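Local coordinates for putative polyphosphate kinase 2 family protein (Arthrobacter aurescens, PDB 3RHF) that probably acts as a polyphosphate kinase of the PPK2 family, moving phosphate between polyphosphate and nucleotides on a P-loop-type alpha/beta core, at residues D32-P37 against A247-Y252; V182-N187 against H243-N248; M83-K88 against K194-A199; I188-Q193 against A216-W221. One frame throughout, in Å; residues are numbered along the deposited sequence.

Contact 2 is the core of the set: strands 179-187 and 242-246 pair at one side of the five-stranded parallel sheet, with 242-246 the outermost strand within the chain. Contact 1 lies about 9 Å away between centres, shares A247 and N248 with it, and ties the N-terminal loop 32-37 to the start of helix 250-266. Contacts 3 and 4, also about 9 Å apart, both use helix 190-202, which follows strand 179-187: one joins it to the phosphate-binding loop 83-88, the other to 216-221. Along the chain, contacts 3 and 4 fall inside the span closed by contact 1. R196, bonded to T85 and probably to A247, joins sheet end, helix 190-202 and phosphate-binding loop.

Contact 1 of 4, residues D32-P37 against A247-Y252; sequences DPESTP and ANKKWY
T36 lays its own backbone over the Y252 ring: CA of T36 stands 3.6 Å from the centroid of the Y252 ring and only 7° off its normal, a CH-pi contact made by a main-chain carbon. The Y252 ring reaches this place with CG anti to its backbone N (chi1 171°), and its hydroxyl donates to the carbonyl of P37, OH of Y252 to O of P37 at 2.6 Å, in the carbonyl plane and on a lone pair. CD of P37 rests on CZ of Y252, and CG2 of T36 touches CD of K249 and comes obliquely to CZ2 and CH2 of W251.

The charged groups gather round E34. NZ of K249 is held twice by E34, at 2.6 Å from the backbone O of E34 and, in a salt bridge, at 3.2 Å from OE1 of E34. The other carboxylate oxygen serves N248: ND2 of N248 donates to OE2 of E34 at 2.9 Å, arriving from above the carboxylate plane, the two flat groups turned 72° apart. N of N248 also bonds to O of P33, and a water links O of P33, O of S35 and N of K249.

The type I turn 32-35, with an Asx turn at D32, is thus fastened to the short link between strand 242-246 and helix 250-266, while OD1 of N248 reaches S189 before helix 190-202.

Contact 2 of 4, residues V182-N187 against H243-N248; sequences VKVMLN and HVVPAN
K183 offers one carbonyl to two donors of H243: ND1 of H243 bonds to O of K183 at 2.9 Å, with the oxygen 1° out of the imidazole plane, and the backbone N of H243 adds a weak bond. The ring can turn back to the strand because its CG lies beside the backbone N (chi1 -56°).

From there the pairing runs in parallel register. N of M185 donates to O of H243 at 2.7 Å, N of V245 to O of M185 at 2.9 Å, and N of N187 to O of V245 at 3.1 Å; the last two are nearly straight, both 175° at the hydrogen. N of A247 closes the series on O of N187. A leucine in place of H243 would probably leave O of K183 with just the weak backbone bond from this strand.

On one face of the sheet CG1 of V184 meets CG2 of V245 at 4.0 Å; on the other, CB of N187 touches CG1 of V244 at 3.8 Å.

Beyond the pair, strand 75-82 bonds to the far edge of strand 179-187. Helix 250-266 packs on V184, H243 and V245, and helix 221-235 on M185 and V244, giving the alpha/beta/alpha layering.

Contact 3 of 4, residues M83-K88 against K194-A199; sequences MDTAGK and KKRLIA. With PO4 (phosphate ion), chain I.
R196 stretches out from its helix with CG anti to the carbonyl carbon (chi1 -70°) and the chain extended from CG to NE, which carries the guanidinium across to the backbone of T85. There NH1 of R196 donates to O of T85 at 2.9 Å, with an angle of 163° at the hydrogen and the oxygen 1° out of the guanidinium plane. The aliphatic part of the same arginine lies against the threonine, CD of R196 being 3.4 Å from CG2 of T85, and CD2 of L197 approaches OG1 of T85. A water adds a second link, donating to O of A86 and accepting from NH1 of R196. The other nitrogens of the group are engaged too, NE with E192 and NH2 with the carbonyl of A247, which fixes its rotation.

The loop so held grips a phosphate ion, probably from the crystallisation liquor. N of T85 bonds to phosphate O1 at 2.8 Å, N of G87 to O2 at 2.8 Å, and N of K88 to O3 at 3.1 Å. Phosphate O3 also takes NZ of K88 at 3.0 Å, while G89 gives a further backbone bond. D84 forms a salt bridge with R140.

A loop between strand 75-82 and helix 88-98, wrapping an anion with backbone N-H groups and a lysine at the helix start, is consistent with a Walker A-like P-loop, as in its NTPase clan.

Contact 4 of 4, residues I188-Q193 against A216-W221; sequences ISKDEQ and AERAYW
NH2 of R218 is shared by two acceptors of helix 190-202: it donates to the backbone O of K190 at 2.9 Å and to OE1 of Q193 at 3.1 Å. Both oxygens lie near the guanidinium plane, 7° and 5° out, though the arginine comes to the Q193 amide oxygen from above that amide's plane. A bend at chi3 (61°) swings the R218 guanidinium round to this spot, where its NH1 also bonds to S289 of the second subunit.

The K190 chain, extended beyond CG, runs over one face of the W221 indole in the opposite direction to the tryptophan side chain; CB of K190 is 3.8 Å from the centroid of the five-membered ring of W221, a CH-pi contact. At the indole edge, and near its plane, O of I188 stands 3.3 Å from CZ2 of W221, while CG1 of I188 meets CH2 of W221 at 4.1 Å. CG of Q193 touches CZ3 of W221 at 3.9 Å.

An alanine in place of W221 would probably open a gap beside I188 and Q193 and leave the methylenes of K190 without the face they lie on.

K190 thus uses its carbons on the indole and its carbonyl on R218. The two neutral oxygens would stabilise the buried guanidinium by hydrogen bonding, and the nearby carboxylate of D191, not in contact, may partly offset its charge.

Contact 1 of 4, residues D32-P37 against A247-Y252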
loop_
_atom_site.group_PDB
_atom_site.type_symbol
_atom_site.label_atom_id
_atom_site.label_comp_id
_atom_site.label_asym_id
_atom_site.label_seq_id
_atom_site.Cartn_x
_atom_site.Cartn_y
_atom_site.Cartn_z
ATOM N N ASP A 32 8.915 -21.261 21.705
ATOM C CA ASP A 32 7.858 -20.789 22.562
ATOM C C ASP A 32 7.134 -19.569 21.936
ATOM O O ASP A 32 7.685 -18.451 21.828
ATOM C CB ASP A 32 8.442 -20.421 23.919
ATOM C CG ASP A 32 7.376 -19.962 24.921
ATOM O OD1 ASP A 32 6.163 -20.006 24.603
ATOM O OD2 ASP A 32 7.766 -19.543 26.026
ATOM N N PRO A 33 5.876 -19.761 21.550
ATOM C CA PRO A 33 5.141 -18.726 20.858
ATOM C C PRO A 33 4.930 -17.476 21.689
ATOM O O PRO A 33 4.431 -16.493 21.153
ATOM C CB PRO A 33 3.780 -19.385 20.603
ATOM C CG PRO A 33 4.034 -20.824 20.692
ATOM C CD PRO A 33 5.062 -20.967 21.742
ATOM N N GLU A 34 5.228 -17.546 22.988
ATOM C CA GLU A 34 4.995 -16.451 23.919
ATOM C C GLU A 34 6.264 -15.639 24.125
ATOM O O GLU A 34 6.190 -14.508 24.559
ATOM C CB GLU A 34 4.530 -16.995 25.294
ATOM C CG GLU A 34 3.031 -17.329 25.443
ATOM C CD GLU A 34 2.114 -16.093 25.267
ATOM O OE1 GLU A 34 2.542 -14.917 25.481
ATOM O OE2 GLU A 34 0.946 -16.285 24.893
ATOM N N SER A 35 7.425 -16.202 23.805
ATOM C CA SER A 35 8.703 -15.500 23.959
ATOM C C SER A 35 8.841 -14.287 23.017
ATOM O O SER A 35 8.053 -14.158 22.059
ATOM C CB SER A 35 9.880 -16.459 23.714
ATOM O OG SER A 35 9.709 -17.207 22.527
ATOM N N THR A 36 9.826 -13.425 23.336
ATOM C CA THR A 36 10.217 -12.223 22.558
ATOM C C THR A 36 11.729 -12.270 22.282
ATOM O O THR A 36 12.493 -11.401 22.710
ATOM C CB THR A 36 9.904 -10.906 23.334
ATOM O OG1 THR A 36 10.710 -10.856 24.516
ATOM C CG2 THR A 36 8.383 -10.762 23.713
ATOM N N PRO A 37 12.178 -13.310 21.577
ATOM C CA PRO A 37 13.599 -13.559 21.464
ATOM C C PRO A 37 14.402 -12.406 20.923
ATOM O O PRO A 37 14.032 -11.784 19.931
ATOM C CB PRO A 37 13.678 -14.706 20.470
ATOM C CG PRO A 37 12.370 -15.363 20.517
ATOM C CD PRO A 37 11.390 -14.288 20.802
ATOM N N ALA A 247 4.717 -15.364 17.750
ATOM C CA ALA A 247 3.729 -14.362 17.347
ATOM C C ALA A 247 2.506 -14.284 18.259
ATOM O O ALA A 247 1.575 -13.542 17.958
ATOM C CB ALA A 247 3.285 -14.612 15.934
ATOM N N ASN A 248 2.488 -15.040 19.350
ATOM C CA ASN A 248 1.383 -14.907 20.313
ATOM C C ASN A 248 1.246 -13.460 20.769
ATOM O O ASN A 248 0.154 -13.016 21.008
ATOM C CB ASN A 248 1.540 -15.822 21.573
ATOM C CG ASN A 248 0.953 -17.202 21.380
ATOM O OD1 ASN A 248 0.692 -17.613 20.261
ATOM N ND2 ASN A 248 0.727 -17.917 22.472
ATOM N N LYS A 249 2.369 -12.751 20.877
ATOM C CA LYS A 249 2.336 -11.323 21.098
ATOM C C LYS A 249 2.407 -10.569 19.785
ATOM O O LYS A 249 3.441 -10.565 19.148
ATOM C CB LYS A 249 3.501 -10.903 21.979
ATOM C CG LYS A 249 3.363 -11.366 23.402
ATOM C CD LYS A 249 4.689 -11.198 24.141
ATOM C CE LYS A 249 4.540 -11.409 25.647
ATOM N NZ LYS A 249 4.833 -12.800 25.974
ATOM N N LYS A 250 1.328 -9.901 19.380
ATOM C CA LYS A 250 1.342 -9.220 18.093
ATOM C C LYS A 250 2.433 -8.156 18.029
ATOM O O LYS A 250 3.141 -8.047 17.038
ATOM C CB LYS A 250 -0.026 -8.612 17.777
ATOM C CG LYS A 250 -1.178 -9.645 17.444
ATOM C CD LYS A 250 -2.474 -8.875 17.024
ATOM C CE LYS A 250 -3.814 -9.685 16.975
ATOM N NZ LYS A 250 -4.760 -9.321 18.109
ATOM N N TRP A 251 2.592 -7.392 19.107
ATOM C CA TRP A 251 3.560 -6.314 19.147
ATOM C C TRP A 251 4.933 -6.835 18.896
ATOM O O TRP A 251 5.728 -6.157 18.262
ATOM C CB TRP A 251 3.525 -5.528 20.477
ATOM C CG TRP A 251 3.964 -6.316 21.686
ATOM C CD1 TRP A 251 3.163 -7.040 22.537
ATOM C CD2 TRP A 251 5.302 -6.451 22.183
ATOM N NE1 TRP A 251 3.939 -7.629 23.514
ATOM C CE2 TRP A 251 5.251 -7.286 23.313
ATOM C CE3 TRP A 251 6.531 -5.967 21.772
ATOM C CZ2 TRP A 251 6.375 -7.626 24.024
ATOM C CZ3 TRP A 251 7.644 -6.291 22.482
ATOM C CH2 TRP A 251 7.566 -7.108 23.605
ATOM N N TYR A 252 5.253 -8.017 19.397
ATOM C CA TYR A 252 6.633 -8.528 19.190
ATOM C C TYR A 252 6.882 -8.960 17.741
ATOM O O TYR A 252 7.937 -8.664 17.156
ATOM C CB TYR A 252 6.988 -9.683 20.101
ATOM C CG TYR A 252 8.315 -10.309 19.693
ATOM C CD1 TYR A 252 9.487 -9.643 19.879
ATOM C CD2 TYR A 252 8.363 -11.530 19.057
ATOM C CE1 TYR A 252 10.687 -10.186 19.500
ATOM C CE2 TYR A 252 9.535 -12.078 18.658
ATOM C CZ TYR A 252 10.711 -11.410 18.880
ATOM O OH TYR A 252 11.913 -11.960 18.496
HETATM O O HOH W 1 5.292 -13.742 21.168
#

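Contact 2 of 4, residues V182-N187 against H243-N248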
loop_
_atom_site.group_PDB
_atom_site.type_symbol
_atom_site.label_atom_id
_atom_site.label_comp_id
_atom_site.label_asym_id
_atom_site.label_seq_id
_atom_site.Cartn_x
_atom_site.Cartn_y
_atom_site.Cartn_z
ATOM N N VAL A 182 13.730 -12.602 2.378
ATOM C CA VAL A 182 13.458 -12.695 3.817
ATOM C C VAL A 182 12.223 -13.556 4.102
ATOM O O VAL A 182 11.090 -13.093 3.867
ATOM C CB VAL A 182 13.206 -11.328 4.406
ATOM C CG1 VAL A 182 12.687 -11.476 5.794
ATOM C CG2 VAL A 182 14.497 -10.504 4.403
ATOM N N LYS A 183 12.423 -14.774 4.624
ATOM C CA LYS A 183 11.312 -15.695 4.854
ATOM C C LYS A 183 10.915 -15.713 6.342
ATOM O O LYS A 183 11.757 -15.891 7.224
ATOM C CB LYS A 183 11.653 -17.116 4.383
ATOM C CG LYS A 183 12.086 -17.203 2.923
ATOM C CD LYS A 183 12.027 -18.645 2.335
ATOM C CE LYS A 183 13.058 -19.640 2.939
ATOM N NZ LYS A 183 13.706 -20.582 1.949
ATOM N N VAL A 184 9.640 -15.498 6.615
ATOM C CA VAL A 184 9.167 -15.394 7.976
ATOM C C VAL A 184 7.985 -16.320 8.180
ATOM O O VAL A 184 7.020 -16.356 7.380
ATOM C CB VAL A 184 8.761 -13.950 8.311
ATOM C CG1 VAL A 184 7.797 -13.940 9.453
ATOM C CG2 VAL A 184 10.007 -13.128 8.620
HETATM N N MSE A 185 8.052 -17.100 9.250
HETATM C CA MSE A 185 6.865 -17.862 9.685
HETATM C C MSE A 185 6.401 -17.333 11.015
HETATM O O MSE A 185 7.144 -17.313 11.991
HETATM C CB MSE A 185 7.148 -19.335 9.756
HETATM C CG MSE A 185 5.857 -20.172 9.973
HETATM SE SE MSE A 185 5.848 -21.030 11.762
HETATM C CE MSE A 185 4.178 -22.134 11.582
ATOM N N LEU A 186 5.169 -16.871 11.045
ATOM C CA LEU A 186 4.576 -16.401 12.292
ATOM C C LEU A 186 3.952 -17.565 13.052
ATOM O O LEU A 186 2.987 -18.147 12.592
ATOM C CB LEU A 186 3.480 -15.350 12.023
ATOM C CG LEU A 186 3.872 -14.151 11.204
ATOM C CD1 LEU A 186 2.621 -13.355 11.027
ATOM C CD2 LEU A 186 4.980 -13.387 11.909
ATOM N N ASN A 187 4.474 -17.857 14.232
ATOM C CA ASN A 187 4.118 -19.059 14.963
ATOM C C ASN A 187 3.239 -18.704 16.196
ATOM O O ASN A 187 3.658 -18.014 17.147
ATOM C CB ASN A 187 5.424 -19.743 15.347
ATOM C CG ASN A 187 5.240 -21.072 16.024
ATOM O OD1 ASN A 187 4.486 -21.944 15.572
ATOM N ND2 ASN A 187 6.006 -21.276 17.066
ATOM N N HIS A 243 12.888 -17.994 9.047
ATOM C CA HIS A 243 12.867 -17.471 10.375
ATOM C C HIS A 243 11.506 -17.774 10.939
ATOM O O HIS A 243 10.509 -17.589 10.271
ATOM C CB HIS A 243 13.088 -15.970 10.389
ATOM C CG HIS A 243 14.343 -15.538 9.710
ATOM N ND1 HIS A 243 14.404 -15.308 8.359
ATOM C CD2 HIS A 243 15.582 -15.289 10.198
ATOM C CE1 HIS A 243 15.635 -14.953 8.043
ATOM N NE2 HIS A 243 16.365 -14.918 9.144
ATOM N N VAL A 244 11.477 -18.234 12.173
ATOM C CA VAL A 244 10.241 -18.533 12.864
ATOM C C VAL A 244 10.174 -17.564 14.043
ATOM O O VAL A 244 11.050 -17.569 14.906
ATOM C CB VAL A 244 10.224 -19.983 13.375
ATOM C CG1 VAL A 244 9.071 -20.155 14.389
ATOM C CG2 VAL A 244 10.139 -21.001 12.200
ATOM N N VAL A 245 9.135 -16.727 14.015
ATOM C CA VAL A 245 8.968 -15.575 14.848
ATOM C C VAL A 245 7.787 -15.850 15.780
ATOM O O VAL A 245 6.625 -15.925 15.333
ATOM C CB VAL A 245 8.600 -14.337 14.003
ATOM C CG1 VAL A 245 8.344 -13.201 14.890
ATOM C CG2 VAL A 245 9.696 -13.974 12.963
ATOM N N PRO A 246 8.058 -16.007 17.085
ATOM C CA PRO A 246 6.998 -16.181 18.062
ATOM C C PRO A 246 5.996 -15.038 17.927
ATOM O O PRO A 246 6.401 -13.881 17.921
ATOM C CB PRO A 246 7.745 -16.082 19.358
ATOM C CG PRO A 246 9.005 -16.682 19.087
ATOM C CD PRO A 246 9.360 -16.312 17.676
ATOM N N ALA A 247 4.717 -15.364 17.750
ATOM C CA ALA A 247 3.729 -14.362 17.347
ATOM C C ALA A 247 2.506 -14.284 18.259
ATOM O O ALA A 247 1.575 -13.542 17.958
ATOM C CB ALA A 247 3.285 -14.612 15.934
ATOM N N ASN A 248 2.488 -15.040 19.350
ATOM C CA ASN A 248 1.383 -14.907 20.313
ATOM C C ASN A 248 1.246 -13.460 20.769
ATOM O O ASN A 248 0.154 -13.016 21.008
ATOM C CB ASN A 248 1.540 -15.822 21.573
ATOM C CG ASN A 248 0.953 -17.202 21.380
ATOM O OD1 ASN A 248 0.692 -17.613 20.261
ATOM N ND2 ASN A 248 0.727 -17.917 22.472
#

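Contact 3 of 4, residues M83-K88 against K194-A199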
loop_
_atom_site.group_PDB
_atom_site.type_symbol
_atom_site.label_atom_id
_atom_site.label_comp_id
_atom_site.label_asym_id
_atom_site.label_seq_id
_atom_site.Cartn_x
_atom_site.Cartn_y
_atom_site.Cartn_z
HETATM N N MSE A 83 -0.526 -19.757 10.100
HETATM C CA MSE A 83 -1.894 -20.210 10.251
HETATM C C MSE A 83 -2.826 -18.999 10.376
HETATM O O MSE A 83 -2.379 -17.899 10.763
HETATM C CB MSE A 83 -2.001 -21.071 11.522
HETATM C CG MSE A 83 -1.052 -22.265 11.566
HETATM SE SE MSE A 83 -1.344 -23.588 10.115
HETATM C CE MSE A 83 -3.237 -24.015 10.473
ATOM N N ASP A 84 -4.111 -19.195 10.070
ATOM C CA ASP A 84 -5.041 -18.081 10.054
ATOM C C ASP A 84 -5.145 -17.556 11.448
ATOM O O ASP A 84 -4.994 -18.324 12.393
ATOM C CB ASP A 84 -6.434 -18.457 9.522
ATOM C CG ASP A 84 -6.461 -18.661 7.977
ATOM O OD1 ASP A 84 -5.632 -18.077 7.234
ATOM O OD2 ASP A 84 -7.328 -19.428 7.495
ATOM N N THR A 85 -5.379 -16.243 11.598
ATOM C CA THR A 85 -5.415 -15.647 12.920
ATOM C C THR A 85 -4.022 -15.209 13.390
ATOM O O THR A 85 -3.914 -14.344 14.258
ATOM C CB THR A 85 -6.087 -16.695 13.892
ATOM O OG1 THR A 85 -7.424 -16.270 14.181
ATOM C CG2 THR A 85 -5.302 -16.938 15.103
ATOM N N ALA A 86 -2.948 -15.772 12.833
ATOM C CA ALA A 86 -1.569 -15.497 13.344
ATOM C C ALA A 86 -1.106 -14.051 13.091
ATOM O O ALA A 86 -0.076 -13.614 13.612
ATOM C CB ALA A 86 -0.583 -16.439 12.746
ATOM N N GLY A 87 -1.849 -13.327 12.251
ATOM C CA GLY A 87 -1.576 -11.926 11.990
ATOM C C GLY A 87 -0.736 -11.578 10.769
ATOM O O GLY A 87 -0.057 -10.557 10.794
ATOM N N LYS A 88 -0.784 -12.375 9.695
ATOM C CA LYS A 88 -0.020 -11.990 8.474
ATOM C C LYS A 88 -0.597 -10.684 7.916
ATOM O O LYS A 88 0.134 -9.747 7.567
ATOM C CB LYS A 88 -0.114 -13.001 7.338
ATOM C CG LYS A 88 0.396 -14.380 7.545
ATOM C CD LYS A 88 0.070 -15.277 6.294
ATOM C CE LYS A 88 -1.428 -15.592 6.097
ATOM N NZ LYS A 88 -2.022 -16.563 7.164
ATOM N N LYS A 194 -7.360 -20.434 19.087
ATOM C CA LYS A 194 -8.672 -20.578 19.711
ATOM C C LYS A 194 -9.096 -19.265 20.359
ATOM O O LYS A 194 -10.198 -18.789 20.134
ATOM C CB LYS A 194 -8.686 -21.748 20.711
ATOM C CG LYS A 194 -9.909 -21.784 21.601
ATOM C CD LYS A 194 -10.363 -23.214 22.014
ATOM C CE LYS A 194 -9.406 -23.950 22.946
ATOM N NZ LYS A 194 -10.023 -25.271 23.396
ATOM N N LYS A 195 -8.197 -18.671 21.129
ATOM C CA LYS A 195 -8.459 -17.379 21.756
ATOM C C LYS A 195 -8.815 -16.326 20.698
ATOM O O LYS A 195 -9.701 -15.507 20.888
ATOM C CB LYS A 195 -7.225 -16.961 22.550
ATOM C CG LYS A 195 -7.454 -15.872 23.613
ATOM C CD LYS A 195 -6.121 -15.271 24.166
ATOM C CE LYS A 195 -6.230 -13.792 24.697
ATOM N NZ LYS A 195 -4.840 -13.167 24.877
ATOM N N ARG A 196 -8.136 -16.368 19.561
ATOM C CA ARG A 196 -8.389 -15.398 18.520
ATOM C C ARG A 196 -9.719 -15.632 17.787
ATOM O O ARG A 196 -10.423 -14.659 17.509
ATOM C CB ARG A 196 -7.182 -15.253 17.567
ATOM C CG ARG A 196 -6.028 -14.582 18.275
ATOM C CD ARG A 196 -4.764 -14.498 17.470
ATOM N NE ARG A 196 -3.631 -14.057 18.294
ATOM C CZ ARG A 196 -2.441 -13.697 17.812
ATOM N NH1 ARG A 196 -2.204 -13.689 16.508
ATOM N NH2 ARG A 196 -1.469 -13.394 18.618
ATOM N N LEU A 197 -10.068 -16.880 17.476
ATOM C CA LEU A 197 -11.347 -17.131 16.799
ATOM C C LEU A 197 -12.498 -16.770 17.723
ATOM O O LEU A 197 -13.511 -16.196 17.285
ATOM C CB LEU A 197 -11.480 -18.570 16.349
ATOM C CG LEU A 197 -10.574 -19.019 15.216
ATOM C CD1 LEU A 197 -10.636 -20.521 15.131
ATOM C CD2 LEU A 197 -10.973 -18.379 13.891
ATOM N N ILE A 198 -12.337 -17.066 19.007
ATOM C CA ILE A 198 -13.357 -16.692 19.975
ATOM C C ILE A 198 -13.536 -15.188 20.015
ATOM O O ILE A 198 -14.655 -14.694 20.041
ATOM C CB ILE A 198 -13.024 -17.191 21.385
ATOM C CG1 ILE A 198 -13.356 -18.669 21.526
ATOM C CG2 ILE A 198 -13.835 -16.414 22.432
ATOM C CD1 ILE A 198 -12.729 -19.312 22.829
ATOM N N ALA A 199 -12.417 -14.458 20.029
ATOM C CA ALA A 199 -12.478 -12.981 19.986
ATOM C C ALA A 199 -13.194 -12.467 18.720
ATOM O O ALA A 199 -13.956 -11.501 18.780
ATOM C CB ALA A 199 -11.114 -12.352 20.176
HETATM P P PO4 I . -3.961 -13.949 9.414
HETATM O O1 PO4 I . -5.248 -14.807 9.161
HETATM O O2 PO4 I . -4.243 -13.194 10.799
HETATM O O3 PO4 I . -2.645 -14.787 9.511
HETATM O O4 PO4 I . -3.797 -12.952 8.222
HETATM O O HOH W 2 0.353 -12.188 15.748
#

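Contact 4 of 4, residues I188-Q193 against A216-W221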
loop_
_atom_site.group_PDB
_atom_site.type_symbol
_atom_site.label_atom_id
_atom_site.label_comp_id
_atom_site.label_asym_id
_atom_site.label_seq_id
_atom_site.Cartn_x
_atom_site.Cartn_y
_atom_site.Cartn_z
ATOM N N ILE A 188 1.995 -19.140 16.161
ATOM C CA ILE A 188 1.148 -19.024 17.342
ATOM C C ILE A 188 0.821 -20.411 17.824
ATOM O O ILE A 188 0.862 -21.379 17.045
ATOM C CB ILE A 188 -0.135 -18.211 17.099
ATOM C CG1 ILE A 188 -1.024 -18.866 16.016
ATOM C CG2 ILE A 188 0.254 -16.747 16.760
ATOM C CD1 ILE A 188 -2.328 -18.124 15.728
ATOM N N SER A 189 0.534 -20.501 19.117
ATOM C CA SER A 189 0.126 -21.760 19.740
ATOM C C SER A 189 -1.294 -22.122 19.333
ATOM O O SER A 189 -2.102 -21.242 19.014
ATOM C CB SER A 189 0.205 -21.653 21.250
ATOM O OG SER A 189 -0.804 -20.802 21.725
ATOM N N LYS A 190 -1.598 -23.424 19.314
ATOM C CA LYS A 190 -2.992 -23.893 19.058
ATOM C C LYS A 190 -4.023 -23.202 19.972
ATOM O O LYS A 190 -5.115 -22.880 19.526
ATOM C CB LYS A 190 -3.124 -25.422 19.145
ATOM C CG LYS A 190 -4.413 -26.002 18.466
ATOM C CD LYS A 190 -4.661 -27.462 18.853
ATOM C CE LYS A 190 -5.824 -28.113 18.047
ATOM N NZ LYS A 190 -6.025 -29.609 18.248
ATOM N N ASP A 191 -3.665 -22.888 21.208
ATOM C CA ASP A 191 -4.618 -22.162 22.065
ATOM C C ASP A 191 -4.824 -20.699 21.724
ATOM O O ASP A 191 -5.948 -20.193 21.808
ATOM C CB ASP A 191 -4.198 -22.255 23.527
ATOM C CG ASP A 191 -4.468 -23.607 24.116
ATOM O OD1 ASP A 191 -5.356 -24.338 23.542
ATOM O OD2 ASP A 191 -3.771 -23.903 25.134
ATOM N N GLU A 192 -3.731 -20.016 21.383
ATOM C CA GLU A 192 -3.809 -18.644 20.858
ATOM C C GLU A 192 -4.768 -18.539 19.665
ATOM O O GLU A 192 -5.537 -17.580 19.586
ATOM C CB GLU A 192 -2.426 -18.114 20.463
ATOM C CG GLU A 192 -2.371 -16.604 20.216
ATOM C CD GLU A 192 -2.779 -15.748 21.417
ATOM O OE1 GLU A 192 -2.534 -16.140 22.575
ATOM O OE2 GLU A 192 -3.351 -14.665 21.194
ATOM N N GLN A 193 -4.731 -19.510 18.752
ATOM C CA GLN A 193 -5.665 -19.481 17.636
ATOM C C GLN A 193 -7.117 -19.528 18.146
ATOM O O GLN A 193 -7.986 -18.768 17.691
ATOM C CB GLN A 193 -5.435 -20.655 16.716
ATOM C CG GLN A 193 -5.670 -20.362 15.322
ATOM C CD GLN A 193 -6.561 -21.344 14.609
ATOM O OE1 GLN A 193 -7.450 -21.913 15.213
ATOM N NE2 GLN A 193 -6.382 -21.463 13.266
ATOM N N ALA A 216 -12.630 -25.887 10.978
ATOM C CA ALA A 216 -12.320 -27.116 10.236
ATOM C C ALA A 216 -10.857 -27.501 10.413
ATOM O O ALA A 216 -10.549 -28.574 10.900
ATOM C CB ALA A 216 -12.644 -26.949 8.734
ATOM N N GLU A 217 -9.951 -26.603 10.066
ATOM C CA GLU A 217 -8.543 -26.961 9.969
ATOM C C GLU A 217 -7.833 -27.105 11.314
ATOM O O GLU A 217 -6.728 -27.629 11.337
ATOM C CB GLU A 217 -7.786 -25.974 9.064
ATOM C CG GLU A 217 -8.392 -25.796 7.645
ATOM C CD GLU A 217 -7.742 -26.644 6.530
ATOM O OE1 GLU A 217 -7.167 -27.726 6.801
ATOM O OE2 GLU A 217 -7.822 -26.208 5.361
ATOM N N ARG A 218 -8.442 -26.676 12.423
ATOM C CA ARG A 218 -7.854 -26.944 13.750
ATOM C C ARG A 218 -7.691 -28.448 13.955
ATOM O O ARG A 218 -6.748 -28.907 14.592
ATOM C CB ARG A 218 -8.708 -26.393 14.901
ATOM C CG ARG A 218 -8.693 -24.900 15.072
ATOM C CD ARG A 218 -9.579 -24.422 16.238
ATOM N NE ARG A 218 -9.174 -24.957 17.551
ATOM C CZ ARG A 218 -8.069 -24.607 18.216
ATOM N NH1 ARG A 218 -7.807 -25.151 19.396
ATOM N NH2 ARG A 218 -7.217 -23.708 17.725
ATOM N N ALA A 219 -8.633 -29.211 13.413
ATOM C CA ALA A 219 -8.570 -30.655 13.464
ATOM C C ALA A 219 -7.240 -31.137 12.854
ATOM O O ALA A 219 -6.705 -32.156 13.269
ATOM C CB ALA A 219 -9.779 -31.254 12.744
ATOM N N TYR A 220 -6.676 -30.372 11.916
ATOM C CA TYR A 220 -5.433 -30.758 11.289
ATOM C C TYR A 220 -4.205 -30.031 11.818
ATOM O O TYR A 220 -3.124 -30.117 11.232
ATOM C CB TYR A 220 -5.555 -30.601 9.780
ATOM C CG TYR A 220 -6.600 -31.509 9.166
ATOM C CD1 TYR A 220 -6.286 -32.798 8.754
ATOM C CD2 TYR A 220 -7.907 -31.076 9.006
ATOM C CE1 TYR A 220 -7.275 -33.637 8.187
ATOM C CE2 TYR A 220 -8.894 -31.894 8.453
ATOM C CZ TYR A 220 -8.575 -33.167 8.050
ATOM O OH TYR A 220 -9.558 -33.949 7.515
ATOM N N TRP A 221 -4.330 -29.407 12.974
ATOM C CA TRP A 221 -3.267 -28.549 13.475
ATOM C C TRP A 221 -1.870 -29.186 13.564
ATOM O O TRP A 221 -0.872 -28.539 13.235
ATOM C CB TRP A 221 -3.639 -27.927 14.834
ATOM C CG TRP A 221 -2.596 -26.952 15.339
ATOM C CD1 TRP A 221 -1.441 -27.262 15.966
ATOM C CD2 TRP A 221 -2.612 -25.529 15.225
ATOM N NE1 TRP A 221 -0.744 -26.129 16.285
ATOM C CE2 TRP A 221 -1.437 -25.051 15.831
ATOM C CE3 TRP A 221 -3.512 -24.614 14.676
ATOM C CZ2 TRP A 221 -1.134 -23.708 15.924
ATOM C CZ3 TRP A 221 -3.214 -23.276 14.746
ATOM C CH2 TRP A 221 -2.021 -22.829 15.363
#